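PDB 1TED: alpha-pyrone synthesis polyketide synthase-like Pks18 from Mycobacterium tuberculosis, which probably extends medium- and long-chain aliphatic acyl-CoA starters with malonyl-CoA to make tri- and tetraketide alpha-pyrones. Local coordinates for residues S287-V292 against E321-S326; G245-R250 against F388-R393. All blocks are in the same frame, centred on the assembly; numbering follows the deposited sequence.

Interaction 1: residues S287-V292 against E321-S326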
loop_
_atom_site.group_PDB
_atom_site.type_symbol
_atom_site.label_atom_id
_atom_site.label_comp_id
_atom_site.label_asym_id
_atom_site.label_seq_id
_atom_site.Cartn_x
_atom_site.Cartn_y
_atom_site.Cartn_z
ATOM N N SER A 287 19.894 8.939 17.665
ATOM C CA SER A 287 20.906 9.405 16.737
ATOM C C SER A 287 20.369 9.663 15.336
ATOM O O SER A 287 21.070 10.233 14.488
ATOM C CB SER A 287 22.073 8.412 16.687
ATOM O OG SER A 287 21.649 7.153 16.219
ATOM N N GLY A 288 19.121 9.272 15.099
ATOM C CA GLY A 288 18.537 9.481 13.789
ATOM C C GLY A 288 17.676 10.724 13.672
ATOM O O GLY A 288 17.649 11.357 12.617
ATOM N N VAL A 289 16.984 11.088 14.747
ATOM C CA VAL A 289 16.096 12.244 14.716
ATOM C C VAL A 289 16.784 13.588 14.456
ATOM O O VAL A 289 16.574 14.198 13.410
ATOM C CB VAL A 289 15.251 12.313 16.016
ATOM C CG1 VAL A 289 14.359 13.545 16.017
ATOM C CG2 VAL A 289 14.395 11.066 16.126
ATOM N N ALA A 290 17.608 14.048 15.387
ATOM C CA ALA A 290 18.293 15.332 15.227
ATOM C C ALA A 290 18.847 15.655 13.827
ATOM O O ALA A 290 18.522 16.686 13.257
ATOM C CB ALA A 290 19.403 15.455 16.261
ATOM N N PRO A 291 19.694 14.784 13.258
ATOM C CA PRO A 291 20.225 15.102 11.928
ATOM C C PRO A 291 19.188 15.298 10.813
ATOM O O PRO A 291 19.308 16.227 10.010
ATOM C CB PRO A 291 21.203 13.956 11.660
ATOM C CG PRO A 291 20.673 12.839 12.491
ATOM C CD PRO A 291 20.236 13.509 13.756
ATOM N N VAL A 292 18.163 14.449 10.768
ATOM C CA VAL A 292 17.132 14.588 9.742
ATOM C C VAL A 292 16.281 15.846 9.969
ATOM O O VAL A 292 16.046 16.624 9.039
ATOM C CB VAL A 292 16.184 13.380 9.722
ATOM C CG1 VAL A 292 15.390 13.384 8.440
ATOM C CG2 VAL A 292 16.972 12.104 9.863
ATOM N N GLU A 321 10.817 9.717 24.614
ATOM C CA GLU A 321 12.014 9.980 25.414
ATOM C C GLU A 321 13.241 10.346 24.572
ATOM O O GLU A 321 13.818 11.428 24.720
ATOM C CB GLU A 321 12.314 8.708 26.195
ATOM C CG GLU A 321 13.090 8.833 27.446
ATOM C CD GLU A 321 12.950 7.574 28.264
ATOM O OE1 GLU A 321 13.273 6.487 27.745
ATOM O OE2 GLU A 321 12.500 7.664 29.422
ATOM N N GLN A 322 13.635 9.425 23.696
ATOM C CA GLN A 322 14.801 9.614 22.841
ATOM C C GLN A 322 14.599 10.649 21.748
ATOM O O GLN A 322 15.560 11.302 21.328
ATOM C CB GLN A 322 15.232 8.278 22.231
ATOM C CG GLN A 322 15.722 7.255 23.262
ATOM C CD GLN A 322 16.795 7.827 24.198
ATOM O OE1 GLN A 322 17.681 8.568 23.769
ATOM N NE2 GLN A 322 16.721 7.469 25.477
ATOM N N SER A 323 13.362 10.809 21.285
ATOM C CA SER A 323 13.090 11.802 20.251
ATOM C C SER A 323 13.362 13.181 20.835
ATOM O O SER A 323 13.981 14.023 20.188
ATOM C CB SER A 323 11.632 11.718 19.766
ATOM O OG SER A 323 11.423 10.548 18.987
ATOM N N VAL A 324 12.908 13.402 22.065
ATOM C CA VAL A 324 13.113 14.687 22.725
ATOM C C VAL A 324 14.593 14.950 23.053
ATOM O O VAL A 324 15.084 16.080 22.897
ATOM C CB VAL A 324 12.264 14.781 24.021
ATOM C CG1 VAL A 324 12.684 15.988 24.843
ATOM C CG2 VAL A 324 10.786 14.897 23.662
ATOM N N ARG A 325 15.309 13.919 23.499
ATOM C CA ARG A 325 16.717 14.102 23.824
ATOM C C ARG A 325 17.499 14.425 22.549
ATOM O O ARG A 325 18.320 15.348 22.522
ATOM C CB ARG A 325 17.292 12.850 24.503
ATOM C CG ARG A 325 18.709 13.044 25.025
ATOM C CD ARG A 325 19.144 11.909 25.927
ATOM N NE ARG A 325 19.220 10.640 25.214
ATOM C CZ ARG A 325 20.343 10.104 24.749
ATOM N NH1 ARG A 325 21.502 10.731 24.927
ATOM N NH2 ARG A 325 20.303 8.938 24.111
ATOM N N SER A 326 17.211 13.670 21.491
ATOM C CA SER A 326 17.863 13.848 20.201
ATOM C C SER A 326 17.768 15.308 19.760
ATOM O O SER A 326 18.740 15.885 19.276
ATOM C CB SER A 326 17.204 12.931 19.154
ATOM O OG SER A 326 17.910 12.928 17.920
#
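A290 and S326, with CA atoms 5.2 Å apart, mark where the helical segments 287-292 and 321-326 come together, their axes 8.0 Å apart at closest approach and crossing at -43°. The working group is the S326 hydroxyl. CB of S326 holds OG anti to its own backbone N (chi1 -172°), which carries the oxygen across to the other helix; there the A290 N-H points almost straight at it, 2.8 Å from N to OG with 165° at the hydrogen. OG also hydrogen-bonds the carbonyl oxygen of F286. It therefore sits between an amide and a carbonyl four residues apart, groups that pair directly in a regular alpha-helix. One residue on, P291 has no N-H to give to the turn before, and the helix kinks here.

Both helices belong to the C-terminal half of the thiolase fold, and the inner side of this crossing rests on strand 370-378, where V289 and S323 each touch F375 and F377. V289 brings its CB to 3.3 Å from S326 OG, while its CG2 lies 4.2 Å from S323 OG, whose own hydrogen bond goes to I319 O. The A290 methyl is packed tightly, its CB 3.1 Å from the backbone O of S326.

Towards the exposed side, R325 grips Q322 side-on: NE and NH2 approach OE1 of Q322 from opposite faces of the amide plane, with NH2 at 2.7 Å. The same guanidinium makes a cation-pi contact with F286, one turn before A290 on the helix that carries 287-292.

Interaction 2: residues G245-R250 against F388-R393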
loop_
_atom_site.group_PDB
_atom_site.type_symbol
_atom_site.label_atom_id
_atom_site.label_comp_id
_atom_site.label_asym_id
_atom_site.label_seq_id
_atom_site.Cartn_x
_atom_site.Cartn_y
_atom_site.Cartn_z
ATOM N N GLY A 245 -7.594 26.947 12.466
ATOM C CA GLY A 245 -7.745 25.508 12.542
ATOM C C GLY A 245 -7.156 24.783 11.345
ATOM O O GLY A 245 -6.811 23.611 11.450
ATOM N N LYS A 246 -7.043 25.468 10.209
ATOM C CA LYS A 246 -6.483 24.848 9.011
ATOM C C LYS A 246 -5.000 24.544 9.225
ATOM O O LYS A 246 -4.285 25.295 9.898
ATOM C CB LYS A 246 -6.674 25.750 7.781
ATOM C CG LYS A 246 -7.819 25.312 6.850
ATOM C CD LYS A 246 -9.188 25.612 7.448
ATOM C CE LYS A 246 -10.263 24.580 7.055
ATOM N NZ LYS A 246 -10.503 24.436 5.585
ATOM N N VAL A 247 -4.543 23.434 8.655
ATOM C CA VAL A 247 -3.154 23.019 8.812
ATOM C C VAL A 247 -2.456 22.948 7.465
ATOM O O VAL A 247 -2.840 22.152 6.610
ATOM C CB VAL A 247 -3.071 21.628 9.478
ATOM C CG1 VAL A 247 -1.629 21.198 9.612
ATOM C CG2 VAL A 247 -3.736 21.662 10.833
ATOM N N VAL A 248 -1.429 23.772 7.278
ATOM C CA VAL A 248 -0.677 23.781 6.025
ATOM C C VAL A 248 0.470 22.757 6.051
ATOM O O VAL A 248 1.293 22.756 6.974
ATOM C CB VAL A 248 -0.071 25.189 5.737
ATOM C CG1 VAL A 248 0.673 25.181 4.402
ATOM C CG2 VAL A 248 -1.162 26.237 5.718
ATOM N N VAL A 249 0.512 21.879 5.055
ATOM C CA VAL A 249 1.586 20.894 4.973
ATOM C C VAL A 249 2.681 21.546 4.129
ATOM O O VAL A 249 2.682 21.476 2.899
ATOM C CB VAL A 249 1.107 19.562 4.327
ATOM C CG1 VAL A 249 2.242 18.553 4.306
ATOM C CG2 VAL A 249 -0.059 18.986 5.127
ATOM N N ARG A 250 3.608 22.192 4.823
ATOM C CA ARG A 250 4.706 22.915 4.206
ATOM C C ARG A 250 5.789 22.072 3.544
ATOM O O ARG A 250 6.245 22.404 2.446
ATOM C CB ARG A 250 5.337 23.836 5.251
ATOM C CG ARG A 250 4.324 24.784 5.900
ATOM C CD ARG A 250 4.938 25.580 7.038
ATOM N NE ARG A 250 6.138 26.286 6.607
ATOM C CZ ARG A 250 6.830 27.125 7.370
ATOM N NH1 ARG A 250 6.443 27.376 8.618
ATOM N NH2 ARG A 250 7.910 27.716 6.877
ATOM N N PHE A 388 4.889 21.764 9.408
ATOM C CA PHE A 388 3.541 22.268 9.196
ATOM C C PHE A 388 3.211 23.549 9.947
ATOM O O PHE A 388 3.910 23.938 10.882
ATOM C CB PHE A 388 2.524 21.174 9.557
ATOM C CG PHE A 388 2.497 20.823 11.020
ATOM C CD1 PHE A 388 1.743 21.576 11.919
ATOM C CD2 PHE A 388 3.238 19.747 11.504
ATOM C CE1 PHE A 388 1.727 21.260 13.286
ATOM C CE2 PHE A 388 3.228 19.423 12.867
ATOM C CZ PHE A 388 2.471 20.181 13.757
ATOM N N ASP A 389 2.134 24.196 9.515
ATOM C CA ASP A 389 1.639 25.433 10.116
ATOM C C ASP A 389 0.163 25.291 10.520
ATOM O O ASP A 389 -0.656 24.816 9.735
ATOM C CB ASP A 389 1.754 26.596 9.121
ATOM C CG ASP A 389 3.081 27.325 9.210
ATOM O OD1 ASP A 389 3.968 26.891 9.978
ATOM O OD2 ASP A 389 3.236 28.342 8.503
ATOM N N ILE A 390 -0.167 25.677 11.749
ATOM C CA ILE A 390 -1.552 25.648 12.206
ATOM C C ILE A 390 -1.989 27.112 12.318
ATOM O O ILE A 390 -1.397 27.901 13.066
ATOM C CB ILE A 390 -1.722 24.982 13.595
ATOM C CG1 ILE A 390 -1.317 23.504 13.544
ATOM C CG2 ILE A 390 -3.189 25.075 14.034
ATOM C CD1 ILE A 390 -1.375 22.820 14.907
ATOM N N ILE A 391 -3.017 27.484 11.568
ATOM C CA ILE A 391 -3.488 28.852 11.614
ATOM C C ILE A 391 -4.351 29.094 12.852
ATOM O O ILE A 391 -5.352 28.404 13.082
ATOM C CB ILE A 391 -4.265 29.205 10.331
ATOM C CG1 ILE A 391 -3.354 28.972 9.120
ATOM C CG2 ILE A 391 -4.742 30.648 10.390
ATOM C CD1 ILE A 391 -3.844 29.566 7.849
ATOM N N ARG A 392 -3.936 30.060 13.665
ATOM C CA ARG A 392 -4.671 30.387 14.877
ATOM C C ARG A 392 -5.665 31.502 14.580
ATOM O O ARG A 392 -6.793 31.474 15.066
ATOM C CB ARG A 392 -3.701 30.808 15.982
ATOM C CG ARG A 392 -2.620 29.775 16.265
ATOM C CD ARG A 392 -3.207 28.406 16.589
ATOM N NE ARG A 392 -2.168 27.475 17.032
ATOM C CZ ARG A 392 -2.396 26.243 17.479
ATOM N NH1 ARG A 392 -3.636 25.769 17.546
ATOM N NH2 ARG A 392 -1.381 25.494 17.882
ATOM N N ARG A 393 -5.235 32.474 13.778
ATOM C CA ARG A 393 -6.081 33.590 13.375
ATOM C C ARG A 393 -5.529 34.270 12.120
ATOM O O ARG A 393 -4.317 34.107 11.861
ATOM C CB ARG A 393 -6.209 34.611 14.513
ATOM C CG ARG A 393 -4.904 35.092 15.087
ATOM C CD ARG A 393 -5.136 36.202 16.107
ATOM N NE ARG A 393 -3.905 36.951 16.336
ATOM C CZ ARG A 393 -2.919 36.552 17.130
ATOM N NH1 ARG A 393 -3.019 35.410 17.796
ATOM N NH2 ARG A 393 -1.819 37.281 17.224
ATOM O OXT ARG A 393 -6.307 34.958 11.411
#
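V248 and D389 form a hydrogen-bonded antiparallel pair: V248 N lies 2.8 Å from D389 O, and D389 N returns the bond to V248 O at 3.0 Å. From there the aspartate side chain runs outward. Its CB packs against CB of V248 at 4.1 Å and against CD of R250, two residues further along the same strand as V248. CG, the carboxylate carbon, has that same R250 CD only 3.3 Å away. At the tip, OD1 receives R250 NH1 at 2.9 Å in a salt bridge and a second hydrogen bond from T371 OG1, while OD2 stays further from NH1. NH1 arrives on the syn side of OD1 but 35° out of the carboxylate plane; the two flat groups are turned 67° against each other, and a bend in the arginine at chi3 (54°) brings its end round to meet the acid.

On the opposite face, V247 CG2 lies alongside I390 CG1 at 4.1 Å, with L356, V360 and M359 of helix 349-361 over them. Strand 32-41 flanks one side of the pair and strand 370-378 the other, placing it inside the mixed, helix-covered central sheet of the thiolase fold.

Overall arrangement
The two interactions do not touch: their centres are 24 Å apart and their nearest atoms about 12 Å. Along the chain, both helices of interaction 1 fall between the strands that interaction 2 pairs. Strand 370-378 connects them, since its T371, G372 and A374 adjoin R250, D389 and F388, while its F375 and F377 lie under V289 and S323. Strand 247-256 makes a second link, starting in interaction 2 and running on to F253 and Q255, which V292 touches. Interaction 1 is the one nearer the chemistry, the S323 side chain being about 11 Å from that of C175, the probable nucleophile; interaction 2 lies away from the annotated catalytic and substrate-binding residues.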